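Local coordinates for putative alkaline phosphatase (Pseudomonas fluorescens, PDB 4F1V), which binds phosphate with high affinity in the periplasm and probably delivers it to an ABC transporter for import, at residues 9-14 / 292-297. Residues are numbered along the deposited sequence; the frame is centred on the assembly and turned at random.
Sequences TLPQAL and GFTNLI. With PI (hydrogenphosphate ion), chain B.
Thr294 meets the phosphate-binding loop through two neighbouring residues, Leu10 and Pro11, both of which touch its side chain. The methyl CG2 of Thr294 lies 4.1 Å from Leu10 CD2, an apolar touch between slanting side chains, and 4.2 Å from Pro11 CB, while the hydroxyl OG1 comes within 3.8 Å of Pro11 CG on the proline ring. With OG1 anti to the backbone N (chi1 -176°), Thr294 turns its hydroxyl beside its own carbonyl carbon and leaves the methyl between that carbon and the backbone N, where it meets both partners. That hydroxyl is hydrogen-bonded to Asp63 OD1, so its polar need is met by a residue of the phosphate pocket, against which Leu10 also packs.

In this protein a small buried contact thus joins the loop bearing Thr9 and Leu10 to the sheet, with Leu10 using its side chain for the strand and its backbone N for the phosphate. Leu10 N donates to PI O4 at 2.9 Å, nearly straight at 165°. Thr9 grips a single oxygen twice, its backbone N reaching PI O2 at 2.8 Å and its hydroxyl OG1 the same atom at 2.7 Å; Ser191 OG is a second partner of that hydroxyl. A type I turn from Thr9 to Gln12, closed by Gln12 N to Thr9 O at 3.0 Å, shapes this loop, and Pro11, its third residue, is also the N-cap of helix 12-15. Ser33, Arg142, Ser146, Gly147 and Thr148 supply further hydrogen bonds to the anion.

The helix follows directly, with Leu14 resting on Val91 of strand 85-94. Strand 291-299 runs antiparallel between that strand and 59-62 in the mixed sheet, which also contains strand 5-7 leading into the loop.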
# COMPACT_ATOMS: atom_id res chain seq x y z
N THR A 9 -5.33 1.65 -5.35
CA THR A 9 -5.93 2.95 -5.17
C THR A 9 -5.29 3.77 -4.05
O THR A 9 -5.36 5.01 -4.10
CB THR A 9 -7.48 2.87 -4.96
OG1 THR A 9 -7.79 2.32 -3.66
CG2 THR A 9 -8.16 2.13 -6.07
N LEU A 10 -4.65 3.13 -3.06
CA LEU A 10 -4.11 3.89 -1.93
C LEU A 10 -3.25 5.07 -2.41
O LEU A 10 -3.41 6.18 -1.86
CB LEU A 10 -3.43 2.93 -0.95
CG LEU A 10 -2.56 3.54 0.17
CD1 LEU A 10 -2.56 2.67 1.39
CD2 LEU A 10 -1.11 3.78 -0.31
N PRO A 11 -2.36 4.88 -3.38
CA PRO A 11 -1.46 5.96 -3.87
C PRO A 11 -1.87 6.54 -5.23
O PRO A 11 -1.09 7.19 -5.89
CB PRO A 11 -0.11 5.27 -4.01
CG PRO A 11 -0.51 3.93 -4.57
CD PRO A 11 -1.88 3.60 -3.94
N GLN A 12 -3.11 6.29 -5.67
CA GLN A 12 -3.42 6.70 -7.06
C GLN A 12 -3.32 8.21 -7.25
O GLN A 12 -2.93 8.63 -8.34
CB GLN A 12 -4.81 6.21 -7.53
CG GLN A 12 -5.94 6.97 -6.82
CD GLN A 12 -7.30 6.46 -7.15
OE1 GLN A 12 -7.49 5.25 -7.36
NE2 GLN A 12 -8.26 7.36 -7.26
N ALA A 13 -3.60 9.03 -6.22
CA ALA A 13 -3.49 10.48 -6.41
C ALA A 13 -2.04 10.91 -6.57
O ALA A 13 -1.76 11.93 -7.25
CB ALA A 13 -4.17 11.24 -5.26
N LEU A 14 -1.09 10.19 -6.00
CA LEU A 14 0.31 10.46 -6.25
C LEU A 14 0.63 10.22 -7.73
O LEU A 14 1.19 11.10 -8.41
CB LEU A 14 1.19 9.59 -5.33
CG LEU A 14 2.65 9.56 -5.69
CD1 LEU A 14 3.26 10.94 -5.60
CD2 LEU A 14 3.41 8.57 -4.81
N GLY A 292 3.38 0.81 6.47
CA GLY A 292 4.01 -0.16 5.56
C GLY A 292 4.40 0.51 4.27
O GLY A 292 4.54 1.75 4.25
N PHE A 293 4.63 -0.27 3.22
CA PHE A 293 5.05 0.24 1.91
C PHE A 293 4.00 -0.05 0.86
O PHE A 293 3.30 -1.07 0.90
CB PHE A 293 6.42 -0.36 1.45
CG PHE A 293 7.55 0.10 2.33
CD1 PHE A 293 7.89 -0.58 3.49
CD2 PHE A 293 8.22 1.27 2.00
CE1 PHE A 293 8.91 -0.10 4.31
CE2 PHE A 293 9.24 1.74 2.82
CZ PHE A 293 9.61 1.04 3.96
N THR A 294 3.93 0.86 -0.12
CA THR A 294 3.23 0.56 -1.39
C THR A 294 4.29 0.51 -2.49
O THR A 294 5.31 1.21 -2.39
CB THR A 294 2.12 1.57 -1.66
OG1 THR A 294 1.44 1.19 -2.85
CG2 THR A 294 2.59 3.00 -1.80
N ASN A 295 4.07 -0.33 -3.50
CA ASN A 295 5.12 -0.85 -4.38
C ASN A 295 4.80 -0.66 -5.86
O ASN A 295 3.66 -0.43 -6.27
CB ASN A 295 5.35 -2.35 -4.09
CG ASN A 295 5.37 -2.59 -2.59
OD1 ASN A 295 6.14 -1.93 -1.86
ND2 ASN A 295 4.58 -3.51 -2.15
N LEU A 296 5.88 -0.80 -6.66
CA LEU A 296 5.79 -0.85 -8.14
C LEU A 296 6.12 -2.28 -8.60
O LEU A 296 6.98 -2.95 -8.02
CB LEU A 296 6.86 0.05 -8.76
CG LEU A 296 6.93 1.53 -8.32
CD1 LEU A 296 8.04 2.28 -9.04
CD2 LEU A 296 5.61 2.21 -8.48
N ILE A 297 5.49 -2.69 -9.70
CA ILE A 297 5.80 -3.93 -10.38
C ILE A 297 5.99 -3.58 -11.87
O ILE A 297 5.09 -3.03 -12.51
CB ILE A 297 4.69 -4.96 -10.23
CG1 ILE A 297 4.45 -5.29 -8.73
CG2 ILE A 297 5.03 -6.26 -11.00
CD1 ILE A 297 3.13 -6.03 -8.50
P PI B . -5.61 -0.75 -2.69
O1 PI B . -5.13 -2.11 -3.20
O2 PI B . -6.64 -0.13 -3.64
O3 PI B . -6.16 -0.89 -1.27
O4 PI B . -4.39 0.22 -2.66